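Local coordinates for alpha-Amylase (Thermotoga maritima, PDB 2B5D), which belongs to glycoside hydrolase family 57, whose catalytic domains are built on a (beta/alpha)7 barrel, here followed by a largely helical C-terminal region, at residues Lys4-Leu9 with Arg52-Ile57; Phe235-Glu240 with Val345-Ala350; Asp46-Phe51 with Phe363-Phe368; Tyr223-Thr228 with Glu341-Ala346. All coordinates share one frame; numbering follows the deposited sequence.

Interaction 1: Lys4-Leu9 with Arg52-Ile57; sequences KILIFL and RLTMSI
A parallel strand pair is defined here by two bridges, F8 with T54 and L9 with M55; the axes of strand segments 4-9 and 53-57 come within 4.7 Å, 19° from parallel. L9 carries the backbone ladder. Its N donates to T54 O at 3.1 Å, in the carbonyl plane, and its O accepts from S56 N at 3.0 Å, so the two bonds flank M55. One step earlier the bond from T54 N to I7 O is weak, and beyond it the strands splay. A water sits in that gap, accepting from I7 N and lying 2.6 Å from R52 O. This pairing of strands 3-11 and 53-57, joined through helix 27-47, is a beta-alpha-beta crossover, consistent with the (beta/alpha)7 barrel of the family. On the face of F8 and T54, the Phe ring reaches along the partner strand because CG stands anti to the backbone N (chi1 -180°). One ring face covers M55 CA, while CD1 meets T54 CG2 at 3.8 Å and CZ meets S56 CB at the same distance. The polar ends on this side are engaged beyond the pair: T54 OG1, touched by L6 CD1 at 3.3 Å, bonds A382 N, and S56 OG bonds H10 and A11. On the other face L53 works as a two-pronged wedge. Its CD1 lies 3.6 Å from I7 CG2 and also reaches L9 CG, while CD2 approaches L9 CD1, the two leucines meeting at roughly a right angle. M55 adds only its CB, which rests against L9 CB.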
# COMPACT_ATOMS: atom_id res chain seq x y z
N LYS A 4 -32.12 39.32 -13.79
CA LYS A 4 -32.23 38.00 -14.41
C LYS A 4 -31.41 36.97 -13.66
O LYS A 4 -30.20 37.14 -13.45
CB LYS A 4 -31.87 38.09 -15.89
CG LYS A 4 -32.92 38.91 -16.66
CD LYS A 4 -32.33 40.03 -17.49
CE LYS A 4 -32.54 39.80 -18.99
NZ LYS A 4 -33.97 39.86 -19.42
N ILE A 5 -32.07 35.92 -13.18
CA ILE A 5 -31.32 34.91 -12.44
C ILE A 5 -31.06 33.69 -13.26
O ILE A 5 -32.00 33.00 -13.71
CB ILE A 5 -31.68 34.70 -10.86
CG1 ILE A 5 -32.99 33.97 -10.63
CG2 ILE A 5 -31.56 36.04 -10.00
CD1 ILE A 5 -32.76 32.45 -10.50
N LEU A 6 -29.78 33.45 -13.52
CA LEU A 6 -29.41 32.27 -14.32
C LEU A 6 -28.75 31.18 -13.44
O LEU A 6 -27.58 31.28 -13.07
CB LEU A 6 -28.64 32.67 -15.61
CG LEU A 6 -27.71 31.81 -16.49
CD1 LEU A 6 -28.12 30.37 -16.76
CD2 LEU A 6 -27.34 32.56 -17.81
N ILE A 7 -29.56 30.18 -13.09
CA ILE A 7 -29.07 29.05 -12.29
C ILE A 7 -28.50 28.02 -13.24
O ILE A 7 -29.16 27.55 -14.16
CB ILE A 7 -30.18 28.37 -11.37
CG1 ILE A 7 -30.72 29.32 -10.30
CG2 ILE A 7 -29.65 27.10 -10.71
CD1 ILE A 7 -29.67 30.21 -9.63
N PHE A 8 -27.27 27.64 -13.00
CA PHE A 8 -26.67 26.61 -13.83
C PHE A 8 -26.24 25.39 -12.99
O PHE A 8 -25.49 25.52 -12.02
CB PHE A 8 -25.48 27.20 -14.65
CG PHE A 8 -24.83 26.18 -15.54
CD1 PHE A 8 -25.20 26.06 -16.89
CD2 PHE A 8 -23.89 25.30 -15.02
CE1 PHE A 8 -24.63 25.07 -17.73
CE2 PHE A 8 -23.32 24.29 -15.83
CZ PHE A 8 -23.67 24.19 -17.19
N LEU A 9 -26.73 24.22 -13.38
CA LEU A 9 -26.30 22.94 -12.83
C LEU A 9 -25.42 22.16 -13.77
O LEU A 9 -25.84 21.81 -14.91
CB LEU A 9 -27.53 22.06 -12.54
CG LEU A 9 -28.56 22.56 -11.53
CD1 LEU A 9 -29.64 21.50 -11.28
CD2 LEU A 9 -27.91 23.03 -10.24
N ARG A 52 -37.16 28.23 -15.02
CA ARG A 52 -36.13 28.35 -16.06
C ARG A 52 -34.80 27.88 -15.49
O ARG A 52 -34.36 28.36 -14.45
CB ARG A 52 -35.97 29.79 -16.56
CG ARG A 52 -37.12 30.38 -17.35
CD ARG A 52 -37.47 29.56 -18.56
NE ARG A 52 -38.47 30.27 -19.34
CZ ARG A 52 -39.78 30.12 -19.20
NH1 ARG A 52 -40.59 30.84 -19.95
NH2 ARG A 52 -40.29 29.25 -18.34
N LEU A 53 -34.15 26.96 -16.20
CA LEU A 53 -32.90 26.36 -15.72
C LEU A 53 -32.04 25.91 -16.88
O LEU A 53 -32.54 25.36 -17.87
CB LEU A 53 -33.20 25.19 -14.76
CG LEU A 53 -32.06 24.29 -14.27
CD1 LEU A 53 -31.27 24.99 -13.20
CD2 LEU A 53 -32.53 22.87 -13.83
N THR A 54 -30.75 26.19 -16.75
CA THR A 54 -29.74 25.71 -17.66
C THR A 54 -28.87 24.64 -16.99
O THR A 54 -28.49 24.76 -15.84
CB THR A 54 -28.85 26.88 -18.14
OG1 THR A 54 -29.69 28.02 -18.42
CG2 THR A 54 -28.06 26.50 -19.38
N MET A 55 -28.54 23.59 -17.73
CA MET A 55 -27.69 22.54 -17.19
C MET A 55 -26.85 21.90 -18.29
O MET A 55 -27.19 21.96 -19.44
CB MET A 55 -28.52 21.47 -16.44
CG MET A 55 -29.43 20.68 -17.33
SD MET A 55 -30.48 19.48 -16.47
CE MET A 55 -29.29 18.26 -15.85
N SER A 56 -25.73 21.34 -17.90
CA SER A 56 -24.93 20.45 -18.72
C SER A 56 -25.37 19.04 -18.41
O SER A 56 -25.75 18.74 -17.26
CB SER A 56 -23.45 20.59 -18.35
OG SER A 56 -23.23 20.10 -17.03
N ILE A 57 -25.37 18.20 -19.43
CA ILE A 57 -25.34 16.76 -19.25
C ILE A 57 -24.19 16.32 -20.12
O ILE A 57 -24.28 16.38 -21.37
CB ILE A 57 -26.65 16.09 -19.65
CG1 ILE A 57 -27.81 16.79 -18.93
CG2 ILE A 57 -26.60 14.58 -19.30
CD1 ILE A 57 -29.18 16.19 -19.19
O HOH W 1 -32.54 30.03 -13.57
O HOH W 2 -30.86 29.15 -16.29

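Interaction 2: Phe235-Glu240 with Val345-Ala350; sequences FARDPE and VAPFDA
V345 meets the end of strand 233-236 and the loop residues R237 and D238 that follow it, where strands 233-236 and 343-349 approach one another, the seam that would complete the ring of a (beta/alpha)7 barrel. The evidence for a loose seam is its hydrogen bonding. A single direct bond crosses it, D238 N to V345 O at 2.7 Å, nearly straight (167°) and in the carbonyl plane. Next to it a water replaces a second direct link: it accepts from V345 N at 2.6 Å and lies 3.0 Å from A236 O. Packing contacts lie alongside: V345 CB rests on the carbonyl oxygen of A236, and the apolar pair is V345 CG2 with F235 CD2, 3.9 Å, the two side chains meeting at about a right angle. Farther along strand 343-349, the aliphatic part of R237 crosses the ring of P347, CG to CG 3.5 Å. The Arg chain then bends at chi3 (83°), and its guanidinium is engaged elsewhere, in a salt bridge with D207 and a cation-pi contact with W402. The side-chain bonds of D238 lie outside the strand pair: OD2 bonds S241 OG and Q330 NE2, and OD1 bonds Y223 OH. Its carboxylate also turns back on its own chain in an Asx turn: E240 N reaches D238 OD1 at 2.9 Å from above the carboxylate plane, 64° out of it.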
# COMPACT_ATOMS: atom_id res chain seq x y z
N PHE A 235 -20.55 33.84 -20.48
CA PHE A 235 -21.28 34.18 -19.24
C PHE A 235 -20.34 33.97 -18.06
O PHE A 235 -19.84 32.89 -17.90
CB PHE A 235 -22.44 33.23 -19.06
CG PHE A 235 -23.62 33.51 -19.97
CD1 PHE A 235 -23.74 32.87 -21.21
CD2 PHE A 235 -24.60 34.38 -19.59
CE1 PHE A 235 -24.86 33.11 -22.04
CE2 PHE A 235 -25.71 34.65 -20.41
CZ PHE A 235 -25.86 33.99 -21.62
N ALA A 236 -20.02 35.01 -17.28
CA ALA A 236 -19.11 34.84 -16.17
C ALA A 236 -19.87 34.60 -14.85
O ALA A 236 -20.90 35.24 -14.55
CB ALA A 236 -18.08 35.95 -16.06
N ARG A 237 -19.37 33.61 -14.13
CA ARG A 237 -19.78 33.29 -12.73
C ARG A 237 -19.94 34.52 -11.83
O ARG A 237 -18.99 35.31 -11.70
CB ARG A 237 -18.65 32.44 -12.12
CG ARG A 237 -19.08 31.26 -11.42
CD ARG A 237 -17.88 30.58 -10.86
NE ARG A 237 -17.46 31.15 -9.58
CZ ARG A 237 -16.31 31.77 -9.46
NH1 ARG A 237 -15.90 32.31 -8.32
NH2 ARG A 237 -15.57 31.86 -10.55
N ASP A 238 -21.08 34.64 -11.17
CA ASP A 238 -21.24 35.63 -10.05
C ASP A 238 -20.53 35.07 -8.83
O ASP A 238 -20.97 34.07 -8.26
CB ASP A 238 -22.74 35.89 -9.73
CG ASP A 238 -22.95 36.72 -8.44
OD1 ASP A 238 -22.04 37.45 -7.95
OD2 ASP A 238 -24.06 36.63 -7.93
N PRO A 239 -19.43 35.69 -8.43
CA PRO A 239 -18.64 35.16 -7.33
C PRO A 239 -19.35 35.34 -5.95
O PRO A 239 -18.93 34.73 -4.97
CB PRO A 239 -17.36 36.01 -7.38
CG PRO A 239 -17.84 37.36 -8.05
CD PRO A 239 -18.96 37.02 -8.91
N GLU A 240 -20.36 36.21 -5.89
CA GLU A 240 -21.22 36.36 -4.74
C GLU A 240 -22.17 35.19 -4.62
O GLU A 240 -22.69 34.94 -3.52
CB GLU A 240 -22.04 37.65 -4.81
CG GLU A 240 -21.20 38.87 -4.77
CD GLU A 240 -22.01 40.12 -4.49
OE1 GLU A 240 -21.45 41.23 -4.63
OE2 GLU A 240 -23.20 40.01 -4.13
N VAL A 345 -25.14 35.06 -12.83
CA VAL A 345 -24.86 33.66 -13.25
C VAL A 345 -24.34 32.84 -12.08
O VAL A 345 -23.26 33.14 -11.49
CB VAL A 345 -23.89 33.53 -14.48
CG1 VAL A 345 -23.73 32.00 -14.91
CG2 VAL A 345 -24.38 34.39 -15.67
N ALA A 346 -25.11 31.82 -11.74
CA ALA A 346 -24.84 31.00 -10.55
C ALA A 346 -24.83 29.48 -10.87
O ALA A 346 -25.90 28.84 -10.96
CB ALA A 346 -25.86 31.33 -9.44
N PRO A 347 -23.63 28.95 -11.19
CA PRO A 347 -23.42 27.55 -11.49
C PRO A 347 -23.04 26.68 -10.29
O PRO A 347 -22.18 27.05 -9.48
CB PRO A 347 -22.24 27.58 -12.46
CG PRO A 347 -21.47 28.71 -12.02
CD PRO A 347 -22.40 29.72 -11.41
N PHE A 348 -23.66 25.51 -10.22
CA PHE A 348 -23.33 24.56 -9.19
C PHE A 348 -23.22 23.20 -9.78
O PHE A 348 -23.93 22.86 -10.72
CB PHE A 348 -24.39 24.61 -8.08
CG PHE A 348 -24.70 26.01 -7.68
CD1 PHE A 348 -25.94 26.58 -7.95
CD2 PHE A 348 -23.68 26.82 -7.14
CE1 PHE A 348 -26.19 27.90 -7.61
CE2 PHE A 348 -23.90 28.14 -6.82
CZ PHE A 348 -25.17 28.69 -7.05
N ASP A 349 -22.29 22.44 -9.21
CA ASP A 349 -22.29 21.01 -9.32
C ASP A 349 -23.66 20.39 -9.03
O ASP A 349 -24.20 20.60 -7.98
CB ASP A 349 -21.27 20.48 -8.34
CG ASP A 349 -20.40 19.47 -8.95
OD1 ASP A 349 -19.33 19.86 -9.50
OD2 ASP A 349 -20.84 18.29 -8.91
N ALA A 350 -24.21 19.64 -9.97
CA ALA A 350 -25.58 19.11 -9.80
C ALA A 350 -25.83 18.26 -8.55
O ALA A 350 -26.92 18.32 -7.95
CB ALA A 350 -26.01 18.34 -11.03
O HOH W 3 -23.03 36.58 -12.87

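Interaction 3: Asp46-Phe51 with Phe363-Phe368; sequences DEIEDF and FLKRFF
A water between E47 and K365 gathers the polar groups of this contact: it donates to E47 O at 3.2 Å, with weaker links to E47 OE1 and to K365 NZ. The charges themselves stay apart, since E47 OE1 and K365 NZ are separated by 4.6 Å, too far for a salt bridge, so any attraction between them is probably modest. What NZ does touch is the aliphatic part of the glutamate, E47 CG, at 3.4 Å. The lysine gets there as a stretched rod, CG anti to the backbone N (chi1 -174°) and the chain extended beyond it, lying obliquely across E47, whose chain bends at chi2. These residues join the end of helix 27-47, and the turn that leads from it toward strand 53-57, to helix 360-373, so that the C-terminal end of the first helix and the connection after it lie against the second; M44 of the first helix also touches L364, K365 and F368. Away from the water, the contact is mainly hydrophobic. I48, the first residue to leave the helical conformation, points its CD1 at the second helix, 3.4 Å from F368 CB and 3.7 Å from K365 O. That methyl sits at the edge of the F368 ring, near its plane, and one face of the same ring carries L364 O, 3.2 Å above the plane. F51 comes in with its CB, 3.5 Å from F368 CD2. Its own ring is turned elsewhere by a chi1 of 74°, which places CG between the backbone N and the carbonyl carbon, and stacks on F45.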
# COMPACT_ATOMS: atom_id res chain seq x y z
N ASP A 46 -41.70 18.42 -13.31
CA ASP A 46 -43.07 18.00 -13.49
C ASP A 46 -44.01 18.71 -12.51
O ASP A 46 -45.05 19.25 -12.94
CB ASP A 46 -43.15 16.49 -13.33
CG ASP A 46 -44.51 15.92 -13.70
OD1 ASP A 46 -45.19 15.40 -12.78
OD2 ASP A 46 -44.90 15.98 -14.89
N GLU A 47 -43.63 18.75 -11.23
CA GLU A 47 -44.49 19.29 -10.18
C GLU A 47 -44.61 20.82 -10.17
O GLU A 47 -45.72 21.36 -10.01
CB GLU A 47 -44.04 18.76 -8.81
CG GLU A 47 -44.84 19.28 -7.61
CD GLU A 47 -46.16 18.50 -7.35
OE1 GLU A 47 -47.15 19.12 -6.88
OE2 GLU A 47 -46.20 17.27 -7.61
N ILE A 48 -43.48 21.53 -10.35
CA ILE A 48 -43.50 23.00 -10.37
C ILE A 48 -44.36 23.53 -11.52
O ILE A 48 -44.53 22.84 -12.55
CB ILE A 48 -42.06 23.61 -10.40
CG1 ILE A 48 -42.06 24.99 -9.74
CG2 ILE A 48 -41.50 23.64 -11.82
CD1 ILE A 48 -40.70 25.65 -9.58
N GLU A 49 -44.93 24.72 -11.35
CA GLU A 49 -45.77 25.31 -12.41
C GLU A 49 -44.89 25.78 -13.55
O GLU A 49 -45.14 25.50 -14.72
CB GLU A 49 -46.66 26.45 -11.88
CG GLU A 49 -47.52 27.22 -12.94
CD GLU A 49 -48.46 26.33 -13.80
OE1 GLU A 49 -48.59 26.59 -15.03
OE2 GLU A 49 -49.05 25.36 -13.25
N ASP A 50 -43.83 26.50 -13.19
CA ASP A 50 -42.94 27.06 -14.18
C ASP A 50 -41.56 27.22 -13.57
O ASP A 50 -41.43 27.50 -12.38
CB ASP A 50 -43.46 28.42 -14.65
CG ASP A 50 -42.88 28.84 -16.00
OD1 ASP A 50 -42.82 28.00 -16.93
OD2 ASP A 50 -42.50 30.02 -16.12
N PHE A 51 -40.53 27.05 -14.40
CA PHE A 51 -39.15 27.26 -14.00
C PHE A 51 -38.36 27.69 -15.24
O PHE A 51 -38.83 27.54 -16.36
CB PHE A 51 -38.57 25.97 -13.36
CG PHE A 51 -38.27 24.88 -14.37
CD1 PHE A 51 -39.28 24.03 -14.83
CD2 PHE A 51 -36.98 24.74 -14.89
CE1 PHE A 51 -39.01 23.05 -15.78
CE2 PHE A 51 -36.69 23.77 -15.84
CZ PHE A 51 -37.70 22.93 -16.29
N PHE A 363 -35.16 22.77 -1.96
CA PHE A 363 -34.66 24.15 -2.00
C PHE A 363 -34.76 24.79 -3.41
O PHE A 363 -35.29 25.90 -3.58
CB PHE A 363 -33.23 24.23 -1.47
CG PHE A 363 -32.61 25.60 -1.61
CD1 PHE A 363 -32.60 26.50 -0.53
CD2 PHE A 363 -32.03 26.01 -2.83
CE1 PHE A 363 -32.06 27.79 -0.67
CE2 PHE A 363 -31.48 27.28 -2.97
CZ PHE A 363 -31.50 28.18 -1.90
N LEU A 364 -34.27 24.07 -4.42
CA LEU A 364 -34.36 24.55 -5.77
C LEU A 364 -35.78 24.88 -6.20
O LEU A 364 -36.02 25.88 -6.91
CB LEU A 364 -33.71 23.58 -6.76
CG LEU A 364 -32.46 24.21 -7.38
CD1 LEU A 364 -32.89 25.38 -8.24
CD2 LEU A 364 -31.41 24.71 -6.35
N LYS A 365 -36.71 24.05 -5.75
CA LYS A 365 -38.10 24.19 -6.17
C LYS A 365 -38.73 25.40 -5.47
O LYS A 365 -39.47 26.17 -6.08
CB LYS A 365 -38.90 22.93 -5.85
CG LYS A 365 -40.33 22.96 -6.40
CD LYS A 365 -41.22 22.13 -5.49
CE LYS A 365 -42.57 21.89 -6.14
NZ LYS A 365 -43.40 21.13 -5.18
N ARG A 366 -38.42 25.58 -4.20
CA ARG A 366 -38.97 26.67 -3.46
C ARG A 366 -38.38 27.98 -3.92
O ARG A 366 -39.09 28.98 -3.97
CB ARG A 366 -38.82 26.47 -1.94
CG ARG A 366 -39.84 25.45 -1.40
CD ARG A 366 -41.33 25.80 -1.78
NE ARG A 366 -41.75 27.03 -1.09
CZ ARG A 366 -42.36 28.05 -1.66
NH1 ARG A 366 -42.67 29.12 -0.93
NH2 ARG A 366 -42.69 28.01 -2.95
N PHE A 367 -37.09 27.97 -4.27
CA PHE A 367 -36.43 29.18 -4.75
C PHE A 367 -37.00 29.58 -6.10
O PHE A 367 -37.20 30.76 -6.33
CB PHE A 367 -34.92 29.00 -4.83
CG PHE A 367 -34.19 30.21 -5.34
CD1 PHE A 367 -33.99 31.30 -4.51
CD2 PHE A 367 -33.67 30.23 -6.64
CE1 PHE A 367 -33.28 32.44 -4.98
CE2 PHE A 367 -32.97 31.35 -7.12
CZ PHE A 367 -32.78 32.47 -6.29
N PHE A 368 -37.29 28.62 -6.96
CA PHE A 368 -37.89 28.94 -8.25
C PHE A 368 -39.26 29.58 -8.06
O PHE A 368 -39.54 30.61 -8.66
CB PHE A 368 -37.99 27.72 -9.17
CG PHE A 368 -36.67 27.29 -9.76
CD1 PHE A 368 -35.53 28.09 -9.65
CD2 PHE A 368 -36.58 26.09 -10.46
CE1 PHE A 368 -34.33 27.70 -10.20
CE2 PHE A 368 -35.38 25.69 -11.04
CZ PHE A 368 -34.26 26.49 -10.91
O HOH W 4 -46.09 22.30 -6.96

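Interaction 4: Tyr223-Thr228 with Glu341-Ala346; sequences YRPIMT and EPVIVA
Y223 packs along P342, V343 and I344, where strand 343-349 enters the barrel sheet and the chain at 223-225 leads into the antiparallel pair 226-227 with 233-236. From its root outward, Y223 CB lies 4.1 Å from P342 CB and as far from V343 O. CD1 then has V343 O at the ring edge, near the ring plane, and I344 CG1 on an oblique approach. The tip, OH, is hydrogen-bonded to D238. With CG anti to the carbonyl carbon (chi1 -56°), the ring is directed away from Y223 O, which accepts from V343 N at 2.7 Å. That bond is almost linear at the hydrogen (174°), although the donor is tilted 32° from the carbonyl plane. A CA-H...O contact from Y223 CA to V343 O, 3.4 Å, runs the reverse way across the same pair. R224 adds a weak bond from NH1 to E341 O, 3.0 Å, taken at the guanidinium edge; its NH2 is held by E391 O. The contact finishes in P225, which crosses V343 at about a right angle, with P225 CD 4.0 Å from V343 CG1.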
# COMPACT_ATOMS: atom_id res chain seq x y z
N TYR A 223 -21.93 40.72 -14.62
CA TYR A 223 -23.41 40.79 -14.63
C TYR A 223 -24.04 41.09 -15.99
O TYR A 223 -25.25 41.31 -16.09
CB TYR A 223 -23.91 41.82 -13.56
CG TYR A 223 -23.36 41.41 -12.22
CD1 TYR A 223 -23.82 40.25 -11.59
CD2 TYR A 223 -22.32 42.14 -11.62
CE1 TYR A 223 -23.28 39.84 -10.35
CE2 TYR A 223 -21.81 41.76 -10.40
CZ TYR A 223 -22.28 40.61 -9.78
OH TYR A 223 -21.70 40.19 -8.61
N ARG A 224 -23.23 41.04 -17.03
CA ARG A 224 -23.75 40.83 -18.38
C ARG A 224 -22.77 39.91 -19.16
O ARG A 224 -21.55 40.05 -19.02
CB ARG A 224 -23.95 42.20 -19.06
CG ARG A 224 -25.41 42.73 -18.76
CD ARG A 224 -25.70 44.01 -19.45
NE ARG A 224 -26.41 43.92 -20.75
CZ ARG A 224 -27.71 43.70 -20.88
NH1 ARG A 224 -28.47 43.46 -19.81
NH2 ARG A 224 -28.25 43.68 -22.09
N PRO A 225 -23.30 39.03 -20.02
CA PRO A 225 -22.43 38.30 -20.93
C PRO A 225 -21.63 39.25 -21.83
O PRO A 225 -21.98 40.42 -21.99
CB PRO A 225 -23.42 37.52 -21.81
CG PRO A 225 -24.72 38.26 -21.66
CD PRO A 225 -24.70 38.67 -20.21
N ILE A 226 -20.55 38.76 -22.38
CA ILE A 226 -19.85 39.52 -23.40
C ILE A 226 -19.95 38.66 -24.63
O ILE A 226 -20.39 37.52 -24.55
CB ILE A 226 -18.37 39.74 -23.04
CG1 ILE A 226 -17.62 38.39 -23.04
CG2 ILE A 226 -18.26 40.63 -21.79
CD1 ILE A 226 -16.14 38.49 -22.94
N MET A 227 -19.54 39.20 -25.77
CA MET A 227 -19.47 38.44 -27.04
C MET A 227 -18.01 38.48 -27.43
O MET A 227 -17.41 39.55 -27.35
CB MET A 227 -20.29 39.11 -28.10
CG MET A 227 -20.55 38.18 -29.31
SD MET A 227 -20.96 39.21 -30.76
CE MET A 227 -22.63 38.62 -31.00
N THR A 228 -17.39 37.32 -27.72
CA THR A 228 -15.99 37.38 -28.24
C THR A 228 -15.91 38.01 -29.66
O THR A 228 -16.92 37.99 -30.38
CB THR A 228 -15.38 36.02 -28.36
OG1 THR A 228 -16.24 35.23 -29.21
CG2 THR A 228 -15.27 35.43 -26.93
N GLU A 341 -30.65 45.56 -16.96
CA GLU A 341 -30.92 44.38 -16.15
C GLU A 341 -29.63 43.50 -15.96
O GLU A 341 -29.03 43.06 -16.94
CB GLU A 341 -32.06 43.58 -16.80
CG GLU A 341 -33.43 44.26 -16.71
CD GLU A 341 -34.43 43.82 -17.81
OE1 GLU A 341 -35.62 43.53 -17.48
OE2 GLU A 341 -34.03 43.77 -19.01
N PRO A 342 -29.23 43.24 -14.69
CA PRO A 342 -28.12 42.32 -14.43
C PRO A 342 -28.53 40.89 -14.79
O PRO A 342 -29.72 40.54 -14.75
CB PRO A 342 -27.86 42.47 -12.94
CG PRO A 342 -29.21 42.95 -12.38
CD PRO A 342 -29.81 43.79 -13.45
N VAL A 343 -27.56 40.10 -15.26
CA VAL A 343 -27.81 38.67 -15.29
C VAL A 343 -26.83 37.99 -14.36
O VAL A 343 -25.63 38.16 -14.43
CB VAL A 343 -28.09 38.03 -16.73
CG1 VAL A 343 -27.93 39.02 -17.85
CG2 VAL A 343 -27.38 36.70 -16.97
N ILE A 344 -27.40 37.33 -13.37
CA ILE A 344 -26.61 36.85 -12.24
C ILE A 344 -26.41 35.41 -12.58
O ILE A 344 -27.40 34.63 -12.71
CB ILE A 344 -27.38 37.11 -10.89
CG1 ILE A 344 -27.42 38.64 -10.64
CG2 ILE A 344 -26.74 36.33 -9.79
CD1 ILE A 344 -28.53 39.15 -9.68
N VAL A 345 -25.14 35.06 -12.83
CA VAL A 345 -24.86 33.66 -13.25
C VAL A 345 -24.34 32.84 -12.08
O VAL A 345 -23.26 33.14 -11.49
CB VAL A 345 -23.89 33.53 -14.48
CG1 VAL A 345 -23.73 32.00 -14.91
CG2 VAL A 345 -24.38 34.39 -15.67
N ALA A 346 -25.11 31.82 -11.74
CA ALA A 346 -24.84 31.00 -10.55
C ALA A 346 -24.83 29.48 -10.87
O ALA A 346 -25.90 28.84 -10.96
CB ALA A 346 -25.86 31.33 -9.44

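How the interactions relate
Strand 343-349 links three of the contacts: interactions 2 and 4 both use it, sharing V345 and A346, and it neighbours strand 3-11 of interaction 1. The centres of interactions 1 and 2 lie about 9 Å apart, and those of 2 and 4 about 11 Å. Interaction 3 sits outside this sheet, about 13 Å from interaction 1 between centres, where F367 and F368 pack on I5, I7 and L53; it is about 19 Å and 23 Å from interactions 2 and 4. Along the chain interactions 1 and 3 alternate, whereas interaction 1 closes before 2 and 4 open. Segments far apart in sequence thus meet on one sheet, consistent with the family's barrel, with helix 360-373 packed on its outside.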